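Local atomic coordinates of mandelate racemase/muconate lactonizing enzyme family protein (Sulfitobacter sp. NAS-14.1, PDB entry 3T4W), a protein that probably acts as a lyase of the enolase superfamily, within the mandelate racemase/muconate lactonizing enzyme family. Residues A[28-33]-A[74-79]; A[111-116]-A[283-288]. All coordinates share one frame; numbering follows the deposited sequence.

Contact 1: residues A[28-33]-A[74-79]; sequences LEVIVT and AVIEDV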
ATOM      1  N   LEU A  28      44.845 -18.323 -17.721  1.00 17.85           N
ATOM      2  CA  LEU A  28      44.089 -18.535 -16.500  1.00 15.70           C
ATOM      3  C   LEU A  28      44.622 -19.739 -15.754  1.00 14.85           C
ATOM      4  O   LEU A  28      44.737 -20.828 -16.318  1.00 16.76           O
ATOM      5  CB  LEU A  28      42.607 -18.745 -16.809  1.00 16.78           C
ATOM      6  CG  LEU A  28      41.888 -19.648 -15.800  1.00 15.21           C
ATOM      7  CD1 LEU A  28      41.458 -18.854 -14.582  1.00 13.62           C
ATOM      8  CD2 LEU A  28      40.699 -20.345 -16.443  1.00 16.14           C
ATOM      9  N   GLU A  29      44.957 -19.535 -14.486  1.00 15.92           N
ATOM     10  CA  GLU A  29      45.278 -20.637 -13.584  1.00 18.08           C
ATOM     11  C   GLU A  29      44.323 -20.640 -12.399  1.00 16.76           C
ATOM     12  O   GLU A  29      44.039 -19.592 -11.811  1.00 17.63           O
ATOM     13  CB  GLU A  29      46.724 -20.555 -13.096  1.00 16.67           C
ATOM     14  CG  GLU A  29      47.714 -21.294 -13.981  1.00 19.04           C
ATOM     15  CD  GLU A  29      49.154 -21.010 -13.596  1.00 28.31           C
ATOM     16  OE1 GLU A  29      49.455 -21.005 -12.385  1.00 30.41           O
ATOM     17  OE2 GLU A  29      49.986 -20.788 -14.503  1.00 34.62           O
ATOM     18  N   VAL A  30      43.817 -21.821 -12.065  1.00 16.07           N
ATOM     19  CA  VAL A  30      42.963 -21.986 -10.897  1.00 15.93           C
ATOM     20  C   VAL A  30      43.749 -22.706  -9.819  1.00 17.30           C
ATOM     21  O   VAL A  30      44.422 -23.700 -10.092  1.00 20.21           O
ATOM     22  CB  VAL A  30      41.690 -22.799 -11.225  1.00 15.41           C
ATOM     23  CG1 VAL A  30      40.987 -23.223  -9.946  1.00 14.72           C
ATOM     24  CG2 VAL A  30      40.757 -21.989 -12.101  1.00 12.67           C
ATOM     25  N   ILE A  31      43.682 -22.206  -8.594  1.00 14.72           N
ATOM     26  CA  ILE A  31      44.396 -22.854  -7.506  1.00 16.07           C
ATOM     27  C   ILE A  31      43.502 -22.980  -6.288  1.00 19.14           C
ATOM     28  O   ILE A  31      43.046 -21.978  -5.737  1.00 16.92           O
ATOM     29  CB  ILE A  31      45.651 -22.074  -7.102  1.00 15.34           C
ATOM     30  CG1 ILE A  31      46.622 -21.950  -8.278  1.00 15.17           C
ATOM     31  CG2 ILE A  31      46.319 -22.733  -5.903  1.00 16.26           C
ATOM     32  CD1 ILE A  31      47.761 -20.973  -8.010  1.00 14.89           C
ATOM     33  N   VAL A  32      43.254 -24.218  -5.875  1.00 17.89           N
ATOM     34  CA  VAL A  32      42.487 -24.481  -4.669  1.00 17.31           C
ATOM     35  C   VAL A  32      43.423 -24.783  -3.499  1.00 15.89           C
ATOM     36  O   VAL A  32      44.157 -25.769  -3.507  1.00 16.59           O
ATOM     37  CB  VAL A  32      41.511 -25.644  -4.880  1.00 15.42           C
ATOM     38  CG1 VAL A  32      40.802 -25.983  -3.582  1.00 14.92           C
ATOM     39  CG2 VAL A  32      40.519 -25.296  -5.975  1.00 14.92           C
ATOM     40  N   THR A  33      43.403 -23.917  -2.495  1.00 15.99           N
ATOM     41  CA  THR A  33      44.278 -24.077  -1.346  1.00 16.77           C
ATOM     42  C   THR A  33      43.442 -24.295  -0.096  1.00 16.22           C
ATOM     43  O   THR A  33      42.329 -23.792   0.007  1.00 16.59           O
ATOM     44  CB  THR A  33      45.192 -22.854  -1.172  1.00 16.85           C
ATOM     45  OG1 THR A  33      46.349 -23.219  -0.411  1.00 14.80           O
ATOM     46  CG2 THR A  33      44.449 -21.723  -0.475  1.00 15.69           C
ATOM     47  N   ALA A  74      35.868 -26.360 -13.470  1.00 15.11           N
ATOM     48  CA  ALA A  74      35.333 -26.451 -14.821  1.00 16.87           C
ATOM     49  C   ALA A  74      34.451 -25.250 -15.120  1.00 16.66           C
ATOM     50  O   ALA A  74      34.451 -24.734 -16.233  1.00 16.38           O
ATOM     51  CB  ALA A  74      34.542 -27.734 -14.992  1.00 15.77           C
ATOM     52  N   VAL A  75      33.691 -24.820 -14.118  1.00 14.77           N
ATOM     53  CA  VAL A  75      32.816 -23.667 -14.264  1.00 14.33           C
ATOM     54  C   VAL A  75      33.648 -22.414 -14.511  1.00 15.29           C
ATOM     55  O   VAL A  75      33.369 -21.649 -15.435  1.00 15.24           O
ATOM     56  CB  VAL A  75      31.928 -23.465 -13.021  1.00 13.37           C
ATOM     57  CG1 VAL A  75      31.199 -22.145 -13.096  1.00 10.87           C
ATOM     58  CG2 VAL A  75      30.947 -24.623 -12.872  1.00 11.94           C
ATOM     59  N   ILE A  76      34.680 -22.214 -13.693  1.00 13.89           N
ATOM     60  CA  ILE A  76      35.559 -21.058 -13.853  1.00 13.16           C
ATOM     61  C   ILE A  76      36.275 -21.061 -15.200  1.00 15.03           C
ATOM     62  O   ILE A  76      36.365 -20.022 -15.858  1.00 14.64           O
ATOM     63  CB  ILE A  76      36.615 -20.970 -12.743  1.00 14.52           C
ATOM     64  CG1 ILE A  76      35.947 -20.703 -11.390  1.00 12.81           C
ATOM     65  CG2 ILE A  76      37.644 -19.894 -13.089  1.00 10.39           C
ATOM     66  CD1 ILE A  76      36.855 -20.935 -10.189  1.00 11.71           C
ATOM     67  N   GLU A  77      36.793 -22.220 -15.603  1.00 14.64           N
ATOM     68  CA  GLU A  77      37.464 -22.334 -16.897  1.00 16.34           C
ATOM     69  C   GLU A  77      36.519 -21.936 -18.030  1.00 14.14           C
ATOM     70  O   GLU A  77      36.899 -21.194 -18.935  1.00 15.06           O
ATOM     71  CB  GLU A  77      37.990 -23.758 -17.129  1.00 20.86           C
ATOM     72  CG  GLU A  77      39.255 -24.117 -16.350  1.00 23.80           C
ATOM     73  CD  GLU A  77      39.585 -25.606 -16.421  1.00 33.43           C
ATOM     74  OE1 GLU A  77      39.109 -26.280 -17.364  1.00 36.00           O
ATOM     75  OE2 GLU A  77      40.316 -26.102 -15.533  1.00 31.98           O
ATOM     76  N   ASP A  78      35.287 -22.433 -17.973  1.00 13.98           N
ATOM     77  CA  ASP A  78      34.302 -22.163 -19.015  1.00 14.75           C
ATOM     78  C   ASP A  78      33.988 -20.673 -19.084  1.00 16.83           C
ATOM     79  O   ASP A  78      34.067 -20.056 -20.154  1.00 15.00           O
ATOM     80  CB  ASP A  78      33.024 -22.981 -18.775  1.00 14.30           C
ATOM     81  CG  ASP A  78      31.963 -22.755 -19.854  1.00 16.70           C
ATOM     82  OD1 ASP A  78      31.515 -21.599 -20.034  1.00 17.64           O
ATOM     83  OD2 ASP A  78      31.562 -23.739 -20.511  1.00 14.06           O
ATOM     84  N   VAL A  79      33.640 -20.094 -17.940  1.00 14.38           N
ATOM     85  CA  VAL A  79      33.303 -18.680 -17.884  1.00 13.74           C
ATOM     86  C   VAL A  79      34.421 -17.818 -18.465  1.00 14.50           C
ATOM     87  O   VAL A  79      34.158 -16.852 -19.193  1.00 15.01           O
ATOM     88  CB  VAL A  79      32.990 -18.228 -16.449  1.00 14.00           C
ATOM     89  CG1 VAL A  79      32.996 -16.702 -16.356  1.00 13.63           C
ATOM     90  CG2 VAL A  79      31.653 -18.795 -16.005  1.00 13.59           C
TER
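Ile76 and Val30 meet through one methyl each: a chi1 of -66° in Ile76 swings CG1 beside its own backbone N and leaves CG2 to face the strand, while in Val30 a chi1 of 167° sets CG2 beside the backbone N, facing the helix. The two methyls, Val30 CG2 and Ile76 CG2, come to 3.9 Å, with the branched side chains set obliquely to each other. Leu28, two residues earlier on the same face of the strand, uses both of its branches. Its CD1 adds to the apolar patch at 4.2 Å from Ile76 CG2, so that this one methyl is touched by two residues of the strand. Its CD2 reaches the helix backbone, 3.8 Å from Glu77 CA, and lies 4.0 Å from Glu77 CG, the two side chains crossing at about a right angle. Only the aliphatic base of Glu77, an exposed residue, takes part in this touch; the chain runs on extended beyond CG. No hydrogen bond joins the two segments. Strand 28-33 and helix 74-79 run nearly antiparallel, at 162°, their axes 9.5 Å apart, as the helix packs along one face of the three-stranded antiparallel sheet of the N-terminal capping domain of enolase-superfamily enzymes. Strand 25-33 is an outermost strand of that sheet within the chain, and Ile76, which is buried, also touches Ile46 and Val48 on its neighbour, strand 45-52. From the other face of the strand Glu29 forms a salt bridge with Arg397. On the helix Asp78, whose side chain starts away from strand 28-33, pairs with Arg82 and accepts a hydrogen bond from Gly68 N of a second subunit.

Contact 2: residues A[111-116]-A[283-288]; sequences TVMGAF and RLTTKA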
ATOM      1  N   THR A 111      26.234 -19.844  -9.135  1.00 14.33           N
ATOM      2  CA  THR A 111      27.482 -20.566  -9.412  1.00 14.25           C
ATOM      3  C   THR A 111      28.353 -19.883 -10.479  1.00 13.94           C
ATOM      4  O   THR A 111      29.555 -19.709 -10.282  1.00 12.74           O
ATOM      5  CB  THR A 111      27.243 -22.061  -9.777  1.00 13.32           C
ATOM      6  OG1 THR A 111      27.161 -22.838  -8.578  1.00 10.72           O
ATOM      7  CG2 THR A 111      28.387 -22.602 -10.618  1.00 13.53           C
ATOM      8  N   VAL A 112      27.751 -19.494 -11.601  1.00 13.23           N
ATOM      9  CA  VAL A 112      28.496 -18.802 -12.644  1.00 12.85           C
ATOM     10  C   VAL A 112      29.037 -17.487 -12.091  1.00 14.55           C
ATOM     11  O   VAL A 112      30.217 -17.163 -12.240  1.00 14.78           O
ATOM     12  CB  VAL A 112      27.633 -18.536 -13.893  1.00 11.99           C
ATOM     13  CG1 VAL A 112      28.349 -17.597 -14.840  1.00 15.03           C
ATOM     14  CG2 VAL A 112      27.308 -19.833 -14.602  1.00 14.63           C
ATOM     15  N   MET A 113      28.172 -16.745 -11.421  1.00 12.75           N
ATOM     16  CA  MET A 113      28.559 -15.457 -10.881  1.00 13.85           C
ATOM     17  C   MET A 113      29.648 -15.581  -9.820  1.00 16.14           C
ATOM     18  O   MET A 113      30.454 -14.667  -9.635  1.00 16.45           O
ATOM     19  CB  MET A 113      27.336 -14.720 -10.339  1.00 16.30           C
ATOM     20  CG  MET A 113      27.397 -13.234 -10.577  1.00 19.02           C
ATOM     21  SD  MET A 113      27.105 -12.674 -12.281  1.00 25.94           S
ATOM     22  CE  MET A 113      27.552 -14.057 -13.329  1.00 16.68           C
ATOM     23  N   GLY A 114      29.679 -16.714  -9.127  1.00 12.91           N
ATOM     24  CA  GLY A 114      30.746 -16.959  -8.181  1.00 12.50           C
ATOM     25  C   GLY A 114      32.053 -17.077  -8.939  1.00 14.99           C
ATOM     26  O   GLY A 114      33.092 -16.591  -8.491  1.00 15.75           O
ATOM     27  N   ALA A 115      32.000 -17.732 -10.096  1.00 14.14           N
ATOM     28  CA  ALA A 115      33.189 -17.905 -10.918  1.00 15.26           C
ATOM     29  C   ALA A 115      33.624 -16.556 -11.470  1.00 14.03           C
ATOM     30  O   ALA A 115      34.793 -16.204 -11.401  1.00 14.70           O
ATOM     31  CB  ALA A 115      32.930 -18.894 -12.054  1.00 13.62           C
ATOM     32  N   PHE A 116      32.671 -15.796 -12.004  1.00 12.99           N
ATOM     33  CA  PHE A 116      32.992 -14.510 -12.601  1.00 13.91           C
ATOM     34  C   PHE A 116      33.569 -13.528 -11.598  1.00 13.20           C
ATOM     35  O   PHE A 116      34.460 -12.745 -11.933  1.00 12.65           O
ATOM     36  CB  PHE A 116      31.780 -13.875 -13.275  1.00 12.85           C
ATOM     37  CG  PHE A 116      32.040 -12.484 -13.766  1.00 11.31           C
ATOM     38  CD1 PHE A 116      32.687 -12.270 -14.970  1.00 11.38           C
ATOM     39  CD2 PHE A 116      31.657 -11.385 -13.017  1.00 13.38           C
ATOM     40  CE1 PHE A 116      32.935 -10.983 -15.421  1.00 11.96           C
ATOM     41  CE2 PHE A 116      31.908 -10.098 -13.467  1.00 12.34           C
ATOM     42  CZ  PHE A 116      32.546  -9.899 -14.671  1.00  8.53           C
ATOM     43  N   ARG A 283      24.914 -14.543   1.123  1.00 13.49           N
ATOM     44  CA  ARG A 283      24.377 -15.583   0.249  1.00 13.03           C
ATOM     45  C   ARG A 283      23.673 -15.019  -0.981  1.00 12.98           C
ATOM     46  O   ARG A 283      23.117 -15.765  -1.784  1.00 12.67           O
ATOM     47  CB  ARG A 283      23.474 -16.534   1.034  1.00 14.88           C
ATOM     48  CG  ARG A 283      24.253 -17.384   2.043  1.00 16.71           C
ATOM     49  CD  ARG A 283      23.393 -18.467   2.687  1.00 18.75           C
ATOM     50  NE  ARG A 283      22.790 -18.039   3.947  1.00 17.92           N
ATOM     51  CZ  ARG A 283      22.020 -18.818   4.702  1.00 18.24           C
ATOM     52  NH1 ARG A 283      21.758 -20.060   4.318  1.00 14.20           N
ATOM     53  NH2 ARG A 283      21.513 -18.363   5.841  1.00 17.53           N
ATOM     54  N   LEU A 284      23.732 -13.700  -1.135  1.00 13.33           N
ATOM     55  CA  LEU A 284      23.096 -13.023  -2.256  1.00 13.39           C
ATOM     56  C   LEU A 284      24.081 -12.736  -3.381  1.00 13.50           C
ATOM     57  O   LEU A 284      25.292 -12.655  -3.157  1.00 13.19           O
ATOM     58  CB  LEU A 284      22.452 -11.714  -1.786  1.00 12.48           C
ATOM     59  CG  LEU A 284      21.370 -11.868  -0.725  1.00 13.92           C
ATOM     60  CD1 LEU A 284      20.565 -10.575  -0.604  1.00 11.59           C
ATOM     61  CD2 LEU A 284      20.463 -13.069  -1.051  1.00 10.22           C
ATOM     62  N   THR A 285      23.563 -12.560  -4.590  1.00 11.39           N
ATOM     63  CA  THR A 285      24.430 -12.308  -5.732  1.00 14.00           C
ATOM     64  C   THR A 285      23.823 -11.318  -6.721  1.00 12.82           C
ATOM     65  O   THR A 285      22.630 -11.383  -7.024  1.00 12.58           O
ATOM     66  CB  THR A 285      24.797 -13.620  -6.469  1.00 15.07           C
ATOM     67  OG1 THR A 285      25.733 -13.336  -7.519  1.00 15.49           O
ATOM     68  CG2 THR A 285      23.543 -14.286  -7.059  1.00 12.98           C
ATOM     69  N   THR A 286      24.663 -10.415  -7.223  1.00 12.30           N
ATOM     70  CA  THR A 286      24.255  -9.341  -8.138  1.00 12.72           C
ATOM     71  C   THR A 286      23.339  -8.290  -7.504  1.00 12.95           C
ATOM     72  O   THR A 286      22.623  -8.554  -6.533  1.00 13.39           O
ATOM     73  CB  THR A 286      23.614  -9.861  -9.462  1.00 15.05           C
ATOM     74  OG1 THR A 286      22.198 -10.026  -9.301  1.00 14.47           O
ATOM     75  CG2 THR A 286      24.268 -11.173  -9.926  1.00 12.98           C
ATOM     76  N   LYS A 287      23.368  -7.095  -8.082  1.00 14.26           N
ATOM     77  CA  LYS A 287      22.568  -5.976  -7.609  1.00 12.55           C
ATOM     78  C   LYS A 287      21.073  -6.255  -7.776  1.00 15.03           C
ATOM     79  O   LYS A 287      20.242  -5.612  -7.139  1.00 16.43           O
ATOM     80  CB  LYS A 287      22.962  -4.705  -8.363  1.00 13.70           C
ATOM     81  CG  LYS A 287      22.411  -4.647  -9.774  1.00 14.24           C
ATOM     82  CD  LYS A 287      23.332  -3.926 -10.734  1.00 13.91           C
ATOM     83  CE  LYS A 287      22.945  -4.268 -12.175  1.00 16.94           C
ATOM     84  NZ  LYS A 287      24.084  -4.811 -12.974  1.00 14.58           N
ATOM     85  N   ALA A 288      20.730  -7.208  -8.641  1.00 13.52           N
ATOM     86  CA  ALA A 288      19.328  -7.539  -8.887  1.00 13.39           C
ATOM     87  C   ALA A 288      18.691  -8.233  -7.682  1.00 14.88           C
ATOM     88  O   ALA A 288      17.466  -8.300  -7.565  1.00 12.26           O
ATOM     89  CB  ALA A 288      19.193  -8.408 -10.126  1.00 14.37           C
TER
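Met113 lays the root of its side chain over the hydroxyl of Thr285: CB and CG of Met113 each lie 3.5 Å from Thr285 OG1, and the two side chains cross at about a right angle. A chi1 of -176° in Thr285 turns its OG1 to the methionine, but the touch is van der Waals in kind, since Met113 brings only methylenes to it; the polar partner of the hydroxyl is the carbonyl oxygen of Arg308. The methionine chain bends at chi2 and again at chi3, and its end leads away from the loop. On the way it passes the methyl of Thr286, whose CG2 lies 3.8 Å from Met113 CG and 4.0 Å from Met113 SD, again with the side chains crossed. Helix 110-130 belongs to the N-terminal capping domain, whereas residues 283-286 form the loop after barrel strand 278-280, leading into helix 287-295. The contact therefore joins cap to barrel, on the side where strands end and, in enolase-superfamily enzymes, the active site lies. Thr286 is the N-cap of helix 287-295. Its OG1 accepts from Ala288 N at 3.2 Å, with a bent N-H...O angle of 137°, and donates to the carbonyl oxygen of Thr285, Thr286 OG1 to Thr285 O measuring 2.7 Å; this donor approaches well to the side of the C=O direction and only slightly tilted from the carbonyl plane. With an alanine here the hydroxyl and CG2 are gone, which would probably leave Ala288 N without its capping partner and open a gap beside CG and SD of Met113. All three touching residues are buried. Around them, Tyr96 and Pro108 pack on Thr286, and Arg107 of a second subunit donates to the carbonyl oxygen of Arg283.

How the contacts relate
From the N terminus, strand 25-33 leads through strands 45-52 and 57-62 to helix 69-83, where contact 1 closes a loop of 40 residues within the capping domain. The chain then passes helix 92-101 and enters helix 110-130, from which contact 2 spans 166 residues to the start of helix 287-295 in the barrel. The two closures follow in series, neither enclosing nor crossing the other. They meet side by side: Ile76 and Val75 pack on Ala115, and Val79 on Val112, so the packing runs from the sheet through helices 69-83 and 110-130 to the barrel loop. Both contacts also border the second subunit.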